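PDB 6PTR: beta sliding clamp from Bartonella birtlesii LL-WM9, which probably forms a head-to-tail dimeric ring around DNA that tethers DNA polymerases and other proteins and so confers processivity. Local coordinates for residues 142-145 with 146-149; 212-215 with 216-220. All blocks are in the same frame, centred on the assembly; numbering follows the deposited sequence.

In the fold
Both contacts lie in the central domain of the clamp, each a turn-to-turn contact within one helix: contact 1 in helix 142-152 and contact 2 in helix 211-221. These are the two helices of the domain, and they pack against each other, the centres of the contacts about 12 Å apart. Leu149 touches two residues of the other helix, its CD1 lying 3.7 Å from CD2 of Leu217 and its CB 3.4 Å from CD of Gln218. Leu145 reaches the same methyl, its CD2 4.0 Å from CD2 of Leu217. In sliding clamps such helix pairs line the inner side of the ring, with the sheets outside; neither contact is touched by the other subunit.

Contact 1. Residues 142-145 with 146-149; sequences ASKL and KHLL
Leu145 and Leu149, one turn apart, supply the apolar part of this contact: CG of Leu145 lies 3.9 Å from CD1 of Leu149, the two side chains crossing at a slant. In Leu149, chi1 of -64° swings CG back beside its own N, which sets it 3.4 Å from O of Leu145. Leu148 behaves alike toward the preceding turn, CG 3.3 Å from O of Lys144. The three leucines belong to the buried side of helix 142-152, one of the two helices that pack on the sheets of the central clamp domain; Leu145 and Leu149 meet helix 211-221, and Leu148 meets Val193 and Met195 of strand 189-196. Four i to i+4 backbone bonds hold the turns, from Lys146 N to Ala142 O at 2.8 Å through Leu149 N to Leu145 O at 3.0 Å. A weak link through water joins two side chains: a single molecule accepts from NZ of Lys144 at 3.5 Å and from NE2 of His147 at 3.3 Å, meeting the imidazole at its edge and in its plane. Lys146, bent at its last torsion, gives its ammonium to Asp150 in a salt bridge.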
ATOM      1  N   ALA C 142      -1.266   1.372  31.316  1.00 27.18           N
ATOM      2  CA  ALA C 142      -0.979   1.247  29.893  1.00 31.74           C
ATOM      3  C   ALA C 142      -1.247   2.559  29.172  1.00 25.14           C
ATOM      4  O   ALA C 142      -0.487   2.955  28.281  1.00 25.50           O
ATOM      5  CB  ALA C 142      -1.809   0.116  29.283  1.00 31.21           C
ATOM      6  N   SER C 143      -2.322   3.250  29.548  1.00 26.87           N
ATOM      7  CA  SER C 143      -2.658   4.492  28.858  1.00 29.07           C
ATOM      8  C   SER C 143      -1.594   5.552  29.099  1.00 29.07           C
ATOM      9  O   SER C 143      -1.229   6.289  28.178  1.00 28.50           O
ATOM     10  CB  SER C 143      -4.026   4.986  29.309  1.00 36.16           C
ATOM     11  OG  SER C 143      -4.015   5.183  30.705  1.00 42.84           O
ATOM     12  N   LYS C 144      -1.064   5.631  30.320  1.00 26.55           N
ATOM     13  CA  LYS C 144       0.037   6.557  30.573  1.00 29.03           C
ATOM     14  C   LYS C 144       1.279   6.178  29.780  1.00 31.66           C
ATOM     15  O   LYS C 144       1.927   7.052  29.197  1.00 31.80           O
ATOM     16  CB  LYS C 144       0.374   6.619  32.062  1.00 35.06           C
ATOM     17  CG  LYS C 144       1.372   7.720  32.388  1.00 44.42           C
ATOM     18  CD  LYS C 144       0.756   9.079  32.068  1.00 57.68           C
ATOM     19  CE  LYS C 144       1.637  10.224  32.521  1.00 64.33           C
ATOM     20  NZ  LYS C 144       0.853  11.485  32.704  1.00 65.44           N
ATOM     21  N   LEU C 145       1.652   4.893  29.769  1.00 22.85           N
ATOM     22  CA  LEU C 145       2.821   4.484  28.985  1.00 21.10           C
ATOM     23  C   LEU C 145       2.630   4.801  27.510  1.00 25.21           C
ATOM     24  O   LEU C 145       3.561   5.260  26.832  1.00 22.53           O
ATOM     25  CB  LEU C 145       3.092   2.987  29.168  1.00 21.15           C
ATOM     26  CG  LEU C 145       4.277   2.502  28.312  1.00 21.91           C
ATOM     27  CD1 LEU C 145       5.577   3.188  28.729  1.00 23.85           C
ATOM     28  CD2 LEU C 145       4.402   0.982  28.451  1.00 29.41           C
ATOM     29  N   LYS C 146       1.421   4.587  26.996  1.00 21.66           N
ATOM     30  CA  LYS C 146       1.175   4.936  25.604  1.00 21.56           C
ATOM     31  C   LYS C 146       1.389   6.427  25.366  1.00 23.43           C
ATOM     32  O   LYS C 146       1.939   6.822  24.332  1.00 24.77           O
ATOM     33  CB  LYS C 146      -0.243   4.550  25.213  1.00 23.66           C
ATOM     34  CG  LYS C 146      -0.552   4.836  23.757  1.00 24.16           C
ATOM     35  CD  LYS C 146      -1.983   4.443  23.433  1.00 30.68           C
ATOM     36  CE  LYS C 146      -2.296   4.576  21.941  1.00 40.72           C
ATOM     37  NZ  LYS C 146      -2.208   5.968  21.449  1.00 42.21           N
ATOM     38  N   HIS C 147       0.922   7.260  26.298  1.00 25.83           N
ATOM     39  CA  HIS C 147       1.113   8.700  26.174  1.00 28.00           C
ATOM     40  C   HIS C 147       2.595   9.044  26.112  1.00 27.47           C
ATOM     41  O   HIS C 147       3.022   9.831  25.263  1.00 25.92           O
ATOM     42  CB  HIS C 147       0.437   9.410  27.340  1.00 31.90           C
ATOM     43  CG  HIS C 147       0.739  10.875  27.415  1.00 41.57           C
ATOM     44  ND1 HIS C 147       0.270  11.779  26.488  1.00 39.01           N
ATOM     45  CD2 HIS C 147       1.468  11.589  28.308  1.00 40.02           C
ATOM     46  CE1 HIS C 147       0.695  12.989  26.806  1.00 43.97           C
ATOM     47  NE2 HIS C 147       1.422  12.902  27.908  1.00 41.09           N
ATOM     48  N   LEU C 148       3.398   8.461  27.009  1.00 25.58           N
ATOM     49  CA  LEU C 148       4.832   8.760  27.010  1.00 21.86           C
ATOM     50  C   LEU C 148       5.474   8.371  25.688  1.00 23.51           C
ATOM     51  O   LEU C 148       6.279   9.127  25.128  1.00 20.46           O
ATOM     52  CB  LEU C 148       5.519   8.040  28.168  1.00 24.60           C
ATOM     53  CG  LEU C 148       4.965   8.334  29.560  1.00 26.62           C
ATOM     54  CD1 LEU C 148       5.520   7.345  30.564  1.00 26.43           C
ATOM     55  CD2 LEU C 148       5.310   9.761  29.959  1.00 27.36           C
ATOM     56  N   LEU C 149       5.140   7.180  25.176  1.00 20.44           N
ATOM     57  CA  LEU C 149       5.726   6.725  23.924  1.00 20.68           C
ATOM     58  C   LEU C 149       5.190   7.521  22.737  1.00 20.93           C
ATOM     59  O   LEU C 149       5.933   7.806  21.787  1.00 21.38           O
ATOM     60  CB  LEU C 149       5.454   5.231  23.726  1.00 20.43           C
ATOM     61  CG  LEU C 149       6.121   4.354  24.783  1.00 19.63           C
ATOM     62  CD1 LEU C 149       5.681   2.903  24.673  1.00 18.96           C
ATOM     63  CD2 LEU C 149       7.642   4.446  24.712  1.00 19.47           C
TER
HETATM   64  O   HOH W   1       2.989  13.419  30.719  1.00 44.82           O

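Contact 2. Residues 212-215 with 216-220; sequences KAVG and ELQKL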
ATOM      1  N   LYS C 212      13.188  -0.801  18.013  1.00 21.39           N
ATOM      2  CA  LYS C 212      12.282  -1.897  17.644  1.00 21.70           C
ATOM      3  C   LYS C 212      11.344  -2.266  18.786  1.00 20.05           C
ATOM      4  O   LYS C 212      10.153  -2.516  18.555  1.00 21.72           O
ATOM      5  CB  LYS C 212      13.057  -3.139  17.190  1.00 22.05           C
ATOM      6  CG  LYS C 212      12.123  -4.342  16.843  1.00 23.31           C
ATOM      7  CD  LYS C 212      12.884  -5.428  16.116  1.00 28.17           C
ATOM      8  CE  LYS C 212      11.940  -6.528  15.571  1.00 22.71           C
ATOM      9  NZ  LYS C 212      12.675  -7.592  14.873  1.00 25.56           N
ATOM     10  N   ALA C 213      11.867  -2.353  20.019  1.00 20.23           N
ATOM     11  CA  ALA C 213      11.017  -2.631  21.171  1.00 20.03           C
ATOM     12  C   ALA C 213       9.962  -1.550  21.324  1.00 22.34           C
ATOM     13  O   ALA C 213       8.780  -1.849  21.570  1.00 19.91           O
ATOM     14  CB  ALA C 213      11.862  -2.735  22.447  1.00 21.25           C
ATOM     15  N   VAL C 214      10.362  -0.283  21.170  1.00 17.70           N
ATOM     16  CA  VAL C 214       9.393   0.803  21.250  1.00 21.18           C
ATOM     17  C   VAL C 214       8.295   0.594  20.222  1.00 21.81           C
ATOM     18  O   VAL C 214       7.111   0.733  20.529  1.00 19.35           O
ATOM     19  CB  VAL C 214      10.073   2.169  21.058  1.00 21.02           C
ATOM     20  CG1 VAL C 214       9.007   3.253  20.925  1.00 22.65           C
ATOM     21  CG2 VAL C 214      11.010   2.463  22.230  1.00 17.98           C
ATOM     22  N   GLY C 215       8.673   0.235  18.997  1.00 19.11           N
ATOM     23  CA  GLY C 215       7.689   0.104  17.933  1.00 22.35           C
ATOM     24  C   GLY C 215       6.718  -1.039  18.165  1.00 24.79           C
ATOM     25  O   GLY C 215       5.513  -0.904  17.929  1.00 20.00           O
ATOM     26  N   GLU C 216       7.215  -2.168  18.652  1.00 21.01           N
ATOM     27  CA  GLU C 216       6.312  -3.286  18.910  1.00 23.30           C
ATOM     28  C   GLU C 216       5.415  -3.009  20.105  1.00 18.97           C
ATOM     29  O   GLU C 216       4.228  -3.380  20.104  1.00 24.29           O
ATOM     30  CB  GLU C 216       7.116  -4.568  19.120  1.00 27.14           C
ATOM     31  CG  GLU C 216       7.845  -5.003  17.866  1.00 28.65           C
ATOM     32  CD  GLU C 216       6.907  -5.149  16.677  1.00 33.19           C
ATOM     33  OE1 GLU C 216       5.869  -5.844  16.800  1.00 33.09           O
ATOM     34  OE2 GLU C 216       7.194  -4.540  15.632  1.00 37.27           O
ATOM     35  N   LEU C 217       5.972  -2.395  21.155  1.00 21.43           N
ATOM     36  CA  LEU C 217       5.154  -2.004  22.290  1.00 20.11           C
ATOM     37  C   LEU C 217       4.050  -1.061  21.842  1.00 21.61           C
ATOM     38  O   LEU C 217       2.884  -1.226  22.222  1.00 20.76           O
ATOM     39  CB  LEU C 217       6.052  -1.370  23.363  1.00 21.65           C
ATOM     40  CG  LEU C 217       5.540  -1.074  24.766  1.00 34.13           C
ATOM     41  CD1 LEU C 217       4.928  -2.310  25.375  1.00 31.52           C
ATOM     42  CD2 LEU C 217       6.717  -0.568  25.616  1.00 28.40           C
ATOM     43  N   GLN C 218       4.390  -0.109  20.969  1.00 21.98           N
ATOM     44  CA  GLN C 218       3.408   0.853  20.491  1.00 18.95           C
ATOM     45  C   GLN C 218       2.311   0.182  19.687  1.00 19.85           C
ATOM     46  O   GLN C 218       1.141   0.567  19.791  1.00 25.02           O
ATOM     47  CB  GLN C 218       4.104   1.933  19.663  1.00 20.04           C
ATOM     48  CG  GLN C 218       4.755   2.961  20.544  1.00 23.94           C
ATOM     49  CD  GLN C 218       3.743   3.983  21.045  1.00 31.89           C
ATOM     50  OE1 GLN C 218       2.922   3.681  21.915  1.00 32.25           O
ATOM     51  NE2 GLN C 218       3.782   5.188  20.474  1.00 28.53           N
ATOM     52  N   LYS C 219       2.649  -0.840  18.896  1.00 22.47           N
ATOM     53  CA  LYS C 219       1.601  -1.528  18.143  1.00 22.60           C
ATOM     54  C   LYS C 219       0.604  -2.209  19.080  1.00 25.14           C
ATOM     55  O   LYS C 219      -0.606  -2.206  18.824  1.00 23.51           O
ATOM     56  CB  LYS C 219       2.206  -2.558  17.190  1.00 25.09           C
ATOM     57  CG  LYS C 219       2.954  -1.958  16.004  1.00 29.03           C
ATOM     58  CD  LYS C 219       3.734  -3.045  15.279  1.00 41.26           C
ATOM     59  CE  LYS C 219       4.573  -2.493  14.139  1.00 52.73           C
ATOM     60  NZ  LYS C 219       5.371  -3.580  13.498  1.00 55.00           N
ATOM     61  N   LEU C 220       1.093  -2.806  20.167  1.00 22.87           N
ATOM     62  CA  LEU C 220       0.170  -3.397  21.128  1.00 27.04           C
ATOM     63  C   LEU C 220      -0.641  -2.321  21.838  1.00 23.72           C
ATOM     64  O   LEU C 220      -1.864  -2.435  21.964  1.00 28.04           O
ATOM     65  CB  LEU C 220       0.943  -4.246  22.136  1.00 25.29           C
ATOM     66  CG  LEU C 220       0.052  -4.797  23.252  1.00 29.74           C
ATOM     67  CD1 LEU C 220      -1.003  -5.782  22.691  1.00 33.48           C
ATOM     68  CD2 LEU C 220       0.881  -5.458  24.333  1.00 35.16           C
TER
HETATM   69  O   HOH W   2       8.797  -2.301  15.678  1.00 37.81           O
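Glu216 folds back over the preceding turn, its CG 3.5 Å from O of Lys212 and 4.4 Å from CG of Lys212. The helix here, 211-221, is the second of the central domain's pair; its Ala213, Glu216 and Leu217 face strand 245-250, while Leu217 and Gln218 touch helix 142-152. Four i to i+4 backbone bonds join 216-219 to 212-215, among them Leu217 N to Ala213 O at 2.9 Å. On another side of the helix Gln218 lays its CG 3.2 Å from O of Val214 before bending at chi2 (-81°), and its NE2 donates to Gln153 and Asp150. Lys212, fully extended, sends NZ away to salt bridges with Asp56 and Glu30 of the N-terminal domain, joining the two domains. The bend of Glu216 at chi2 (-55°) instead keeps its carboxylate alongside its own helix, where two groups grip OE2. A water donates to that oxygen at 2.8 Å and also to O of Lys212, tying the side chain to a carbonyl that already accepts from Glu216 N. Lys219, stretched out beyond CG, passes Gly215 O and brings NZ into a salt bridge on the syn side of Glu216 OE2, 3.0 Å away and 19° out of the carboxylate plane.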